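Long-range contact in hemin ABC transporter, periplasmic hemin-binding protein HutB (Vibrio cholerae, PDB 5KHL), which probably binds heme in the periplasm and delivers it to an ABC transporter for uptake into the cell: residues A[148-160]-A[203-217]. Residues are numbered along the deposited sequence; the frame is centred on the assembly and turned at random.
Sequences KPKKVLFLLLHEG and MQPDMVLVSGRSLEK
Leu155 and Val208 meet at the apolar centre, CD1 of the leucine 3.5 Å from CG1 of the valine, where strands 152-156 and 207-210 run parallel as neighbours in the mixed sheet of one lobe of this periplasmic binding protein. Leu153 extends that face, with CD2 against the Met203 sulfur and CD1 against Pro205 CG. On the other face Val152, Met207 and Leu209 pack on helix 256-269, and Phe154 on Ile245 and Leu250; these apolar side chains suit strands buried on both sides. Phe154 crosses Leu209 at about a right angle, CD1 3.7 Å from CB; its chi1 of 179° swings the ring away from its own N, and CZ reaches on to the Ser211 backbone. Between the faces, Leu153 and Leu155 each donate N-H and accept at C=O, and Leu209 N to Leu153 O, at 2.7 Å, is nearly straight. Toward the start of the strands, Lys151 O accepts from both Asp206 N and Met207 N, while the short Asp206 side chain places the anti lone pair of OD2 on Lys151 N-H, where the pairing begins. At the far end a small hydroxyl residue continues the pairing: Ser211 OG donates to Leu155 O and receives Leu157 N at 2.7 Å, with an N-H...O angle of 178°.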
loop_
_atom_site.group_PDB
_atom_site.type_symbol
_atom_site.label_atom_id
_atom_site.label_comp_id
_atom_site.label_asym_id
_atom_site.label_seq_id
_atom_site.Cartn_x
_atom_site.Cartn_y
_atom_site.Cartn_z
ATOM N N LYS A 148 -2.554 -26.726 -3.896
ATOM C CA LYS A 148 -3.961 -26.382 -3.757
ATOM C C LYS A 148 -4.118 -25.087 -2.978
ATOM O O LYS A 148 -4.515 -25.115 -1.805
ATOM C CB LYS A 148 -4.737 -27.499 -3.052
ATOM C CG LYS A 148 -3.976 -28.808 -2.861
ATOM C CD LYS A 148 -4.950 -30.001 -2.801
ATOM C CE LYS A 148 -4.263 -31.297 -2.386
ATOM N NZ LYS A 148 -5.189 -32.463 -2.474
ATOM N N PRO A 149 -3.795 -23.948 -3.613
ATOM C CA PRO A 149 -3.975 -22.643 -2.965
ATOM C C PRO A 149 -5.409 -22.410 -2.463
ATOM O O PRO A 149 -6.376 -22.878 -3.080
ATOM C CB PRO A 149 -3.626 -21.648 -4.083
ATOM C CG PRO A 149 -2.732 -22.398 -4.994
ATOM C CD PRO A 149 -3.228 -23.810 -4.968
ATOM N N LYS A 150 -5.541 -21.699 -1.345
ATOM C CA LYS A 150 -6.863 -21.334 -0.842
ATOM C C LYS A 150 -7.399 -20.106 -1.567
ATOM O O LYS A 150 -6.754 -19.573 -2.459
ATOM C CB LYS A 150 -6.820 -21.075 0.658
ATOM C CG LYS A 150 -6.730 -22.328 1.498
ATOM C CD LYS A 150 -6.418 -21.978 2.940
ATOM C CE LYS A 150 -6.493 -23.178 3.849
ATOM N NZ LYS A 150 -6.057 -22.820 5.238
ATOM N N LYS A 151 -8.587 -19.659 -1.181
ATOM C CA LYS A 151 -9.216 -18.508 -1.824
ATOM C C LYS A 151 -9.353 -17.382 -0.820
ATOM O O LYS A 151 -9.804 -17.599 0.295
ATOM C CB LYS A 151 -10.579 -18.888 -2.417
ATOM C CG LYS A 151 -10.477 -19.812 -3.622
ATOM C CD LYS A 151 -11.826 -20.361 -4.034
ATOM C CE LYS A 151 -12.257 -21.528 -3.157
ATOM N NZ LYS A 151 -13.383 -22.301 -3.786
ATOM N N VAL A 152 -8.930 -16.188 -1.225
ATOM C CA VAL A 152 -8.861 -15.011 -0.362
ATOM C C VAL A 152 -9.397 -13.791 -1.102
ATOM O O VAL A 152 -8.982 -13.505 -2.228
ATOM C CB VAL A 152 -7.401 -14.714 0.105
ATOM C CG1 VAL A 152 -7.299 -13.331 0.797
ATOM C CG2 VAL A 152 -6.902 -15.812 1.032
ATOM N N LEU A 153 -10.317 -13.071 -0.471
ATOM C CA LEU A 153 -10.783 -11.807 -1.025
ATOM C C LEU A 153 -10.404 -10.666 -0.116
ATOM O O LEU A 153 -10.385 -10.809 1.112
ATOM C CB LEU A 153 -12.302 -11.795 -1.218
ATOM C CG LEU A 153 -12.967 -12.622 -2.315
ATOM C CD1 LEU A 153 -14.472 -12.606 -2.066
ATOM C CD2 LEU A 153 -12.628 -12.101 -3.706
ATOM N N PHE A 154 -10.128 -9.521 -0.727
ATOM C CA PHE A 154 -10.019 -8.293 0.021
ATOM C C PHE A 154 -11.277 -7.451 -0.180
ATOM O O PHE A 154 -11.644 -7.132 -1.305
ATOM C CB PHE A 154 -8.785 -7.499 -0.391
ATOM C CG PHE A 154 -8.649 -6.197 0.337
ATOM C CD1 PHE A 154 -7.942 -6.126 1.514
ATOM C CD2 PHE A 154 -9.257 -5.051 -0.145
ATOM C CE1 PHE A 154 -7.826 -4.921 2.183
ATOM C CE2 PHE A 154 -9.148 -3.857 0.512
ATOM C CZ PHE A 154 -8.430 -3.785 1.672
ATOM N N LEU A 155 -11.925 -7.094 0.926
ATOM C CA LEU A 155 -13.132 -6.272 0.885
ATOM C C LEU A 155 -12.865 -4.853 1.376
ATOM O O LEU A 155 -12.279 -4.629 2.444
ATOM C CB LEU A 155 -14.255 -6.892 1.723
ATOM C CG LEU A 155 -14.797 -8.254 1.292
ATOM C CD1 LEU A 155 -15.886 -8.679 2.242
ATOM C CD2 LEU A 155 -15.298 -8.247 -0.149
ATOM N N LEU A 156 -13.285 -3.896 0.567
ATOM C CA LEU A 156 -13.151 -2.497 0.900
ATOM C C LEU A 156 -14.509 -2.070 1.387
ATOM O O LEU A 156 -15.429 -1.907 0.585
ATOM C CB LEU A 156 -12.709 -1.690 -0.316
ATOM C CG LEU A 156 -12.029 -0.349 -0.071
ATOM C CD1 LEU A 156 -10.699 -0.542 0.634
ATOM C CD2 LEU A 156 -11.824 0.372 -1.390
ATOM N N LEU A 157 -14.645 -1.941 2.705
ATOM C CA LEU A 157 -15.937 -1.640 3.327
ATOM C C LEU A 157 -15.976 -0.194 3.811
ATOM O O LEU A 157 -14.988 0.302 4.340
ATOM C CB LEU A 157 -16.206 -2.602 4.492
ATOM C CG LEU A 157 -16.077 -4.103 4.185
ATOM C CD1 LEU A 157 -16.126 -4.969 5.431
ATOM C CD2 LEU A 157 -17.145 -4.553 3.212
ATOM N N HIS A 158 -17.101 0.487 3.602
ATOM C CA HIS A 158 -17.311 1.829 4.166
ATOM C C HIS A 158 -18.703 1.957 4.773
ATOM O O HIS A 158 -19.624 1.209 4.433
ATOM C CB HIS A 158 -17.121 2.933 3.116
ATOM C CG HIS A 158 -15.691 3.137 2.696
ATOM N ND1 HIS A 158 -14.638 2.529 3.322
ATOM C CD2 HIS A 158 -15.166 3.889 1.693
ATOM C CE1 HIS A 158 -13.502 2.891 2.728
ATOM N NE2 HIS A 158 -13.801 3.712 1.745
ATOM N N GLU A 159 -18.848 2.919 5.675
ATOM C CA GLU A 159 -20.140 3.211 6.273
ATOM C C GLU A 159 -21.064 3.754 5.180
ATOM O O GLU A 159 -20.739 4.736 4.510
ATOM C CB GLU A 159 -19.984 4.207 7.439
ATOM C CG GLU A 159 -19.349 3.632 8.731
ATOM C CD GLU A 159 -17.898 3.148 8.572
ATOM O OE1 GLU A 159 -17.245 3.452 7.543
ATOM O OE2 GLU A 159 -17.408 2.453 9.490
ATOM N N GLY A 160 -22.188 3.079 4.962
ATOM C CA GLY A 160 -23.157 3.522 3.973
ATOM C C GLY A 160 -22.777 3.361 2.504
ATOM O O GLY A 160 -23.604 3.633 1.628
ATOM N N MET A 203 -17.792 -17.077 -5.149
ATOM C CA MET A 203 -16.331 -17.122 -4.982
ATOM C C MET A 203 -15.871 -17.912 -3.757
ATOM O O MET A 203 -14.724 -18.339 -3.680
ATOM C CB MET A 203 -15.757 -15.706 -4.904
ATOM C CG MET A 203 -15.839 -14.951 -6.195
ATOM S SD MET A 203 -15.474 -13.209 -5.974
ATOM C CE MET A 203 -15.979 -12.542 -7.571
ATOM N N GLN A 204 -16.769 -18.087 -2.803
ATOM C CA GLN A 204 -16.503 -18.914 -1.634
ATOM C C GLN A 204 -15.146 -18.679 -0.942
ATOM O O GLN A 204 -14.408 -19.634 -0.695
ATOM C CB GLN A 204 -16.621 -20.381 -2.040
ATOM C CG GLN A 204 -18.050 -20.835 -2.260
ATOM C CD GLN A 204 -18.853 -20.840 -0.972
ATOM O OE1 GLN A 204 -18.699 -21.726 -0.133
ATOM N NE2 GLN A 204 -19.702 -19.839 -0.804
ATOM N N PRO A 205 -14.826 -17.416 -0.614
ATOM C CA PRO A 205 -13.519 -17.157 0.003
ATOM C C PRO A 205 -13.297 -17.965 1.285
ATOM O O PRO A 205 -14.235 -18.165 2.063
ATOM C CB PRO A 205 -13.572 -15.658 0.321
ATOM C CG PRO A 205 -15.034 -15.365 0.481
ATOM C CD PRO A 205 -15.712 -16.233 -0.541
ATOM N N ASP A 206 -12.071 -18.437 1.487
ATOM C CA ASP A 206 -11.680 -19.094 2.730
ATOM C C ASP A 206 -11.279 -18.047 3.758
ATOM O O ASP A 206 -11.418 -18.239 4.977
ATOM C CB ASP A 206 -10.529 -20.061 2.478
ATOM C CG ASP A 206 -10.879 -21.122 1.451
ATOM O OD1 ASP A 206 -11.766 -21.946 1.743
ATOM O OD2 ASP A 206 -10.268 -21.136 0.361
ATOM N N MET A 207 -10.788 -16.922 3.258
ATOM C CA MET A 207 -10.388 -15.840 4.128
ATOM C C MET A 207 -10.767 -14.507 3.523
ATOM O O MET A 207 -10.579 -14.267 2.329
ATOM C CB MET A 207 -8.877 -15.893 4.387
ATOM C CG MET A 207 -8.366 -14.740 5.251
ATOM S SD MET A 207 -6.566 -14.679 5.370
ATOM C CE MET A 207 -6.288 -15.828 6.715
ATOM N N VAL A 208 -11.290 -13.625 4.350
ATOM C CA VAL A 208 -11.536 -12.284 3.873
ATOM C C VAL A 208 -10.584 -11.312 4.579
ATOM O O VAL A 208 -10.404 -11.373 5.796
ATOM C CB VAL A 208 -13.008 -11.899 4.077
ATOM C CG1 VAL A 208 -13.235 -10.414 3.827
ATOM C CG2 VAL A 208 -13.884 -12.763 3.177
ATOM N N LEU A 209 -9.940 -10.450 3.796
ATOM C CA LEU A 209 -9.115 -9.371 4.341
ATOM C C LEU A 209 -9.903 -8.052 4.305
ATOM O O LEU A 209 -10.656 -7.816 3.356
ATOM C CB LEU A 209 -7.811 -9.237 3.555
ATOM C CG LEU A 209 -6.938 -10.484 3.408
ATOM C CD1 LEU A 209 -5.680 -10.186 2.577
ATOM C CD2 LEU A 209 -6.579 -11.060 4.783
ATOM N N VAL A 210 -9.737 -7.191 5.312
ATOM C CA VAL A 210 -10.587 -5.999 5.364
ATOM C C VAL A 210 -9.862 -4.664 5.348
ATOM O O VAL A 210 -8.850 -4.484 6.019
ATOM C CB VAL A 210 -11.506 -6.025 6.586
ATOM C CG1 VAL A 210 -11.763 -4.623 7.102
ATOM C CG2 VAL A 210 -12.820 -6.693 6.217
ATOM N N SER A 211 -10.449 -3.756 4.556
ATOM C CA SER A 211 -10.010 -2.383 4.252
ATOM C C SER A 211 -9.199 -1.655 5.317
ATOM O O SER A 211 -9.528 -0.534 5.716
ATOM C CB SER A 211 -11.244 -1.535 3.906
ATOM O OG SER A 211 -12.454 -2.195 4.264
ATOM N N GLY A 212 -8.104 -2.271 5.731
ATOM C CA GLY A 212 -7.320 -1.737 6.813
ATOM C C GLY A 212 -7.665 -2.472 8.087
ATOM O O GLY A 212 -8.773 -2.970 8.241
ATOM N N ARG A 213 -6.701 -2.549 8.998
ATOM C CA ARG A 213 -6.977 -2.921 10.375
ATOM C C ARG A 213 -7.895 -1.837 10.955
ATOM O O ARG A 213 -8.621 -2.050 11.930
ATOM C CB ARG A 213 -5.675 -3.052 11.181
ATOM C CG ARG A 213 -4.528 -2.209 10.638
ATOM C CD ARG A 213 -3.403 -2.022 11.655
ATOM N NE ARG A 213 -3.282 -0.726 12.358
ATOM C CZ ARG A 213 -4.125 0.316 12.355
ATOM N NH1 ARG A 213 -3.816 1.391 13.075
ATOM N NH2 ARG A 213 -5.258 0.328 11.670
ATOM N N SER A 214 -7.862 -0.689 10.283
ATOM C CA SER A 214 -8.546 0.520 10.689
ATOM C C SER A 214 -10.030 0.525 10.333
ATOM O O SER A 214 -10.803 1.265 10.954
ATOM C CB SER A 214 -7.854 1.735 10.060
ATOM O OG SER A 214 -8.775 2.592 9.410
ATOM N N LEU A 215 -10.447 -0.302 9.369
ATOM C CA LEU A 215 -11.875 -0.378 9.011
ATOM C C LEU A 215 -12.689 -1.139 10.056
ATOM O O LEU A 215 -13.636 -1.865 9.743
ATOM C CB LEU A 215 -12.076 -1.013 7.631
ATOM C CG LEU A 215 -13.073 -0.224 6.764
ATOM C CD1 LEU A 215 -14.312 0.261 7.554
ATOM C CD2 LEU A 215 -12.389 0.958 6.069
ATOM N N GLU A 216 -12.298 -0.956 11.307
ATOM C CA GLU A 216 -13.044 -1.447 12.450
ATOM C C GLU A 216 -12.566 -0.691 13.684
ATOM O O GLU A 216 -11.480 -1.013 14.186
ATOM C CB GLU A 216 -12.855 -2.954 12.625
ATOM C CG GLU A 216 -11.553 -3.450 12.033
ATOM C CD GLU A 216 -11.260 -4.865 12.430
ATOM O OE1 GLU A 216 -10.724 -5.607 11.588
ATOM O OE2 GLU A 216 -11.565 -5.228 13.590
ATOM N N LYS A 217 -13.286 0.334 14.163
ATOM C CA LYS A 217 -14.463 1.020 13.574
ATOM C C LYS A 217 -15.694 0.179 13.235
ATOM O O LYS A 217 -16.555 0.608 12.465
ATOM C CB LYS A 217 -14.048 1.809 12.319
ATOM C CG LYS A 217 -14.932 3.034 12.051
ATOM C CD LYS A 217 -14.422 3.835 10.866
ATOM C CE LYS A 217 -13.074 4.458 11.195
ATOM N NZ LYS A 217 -12.718 5.629 10.340
#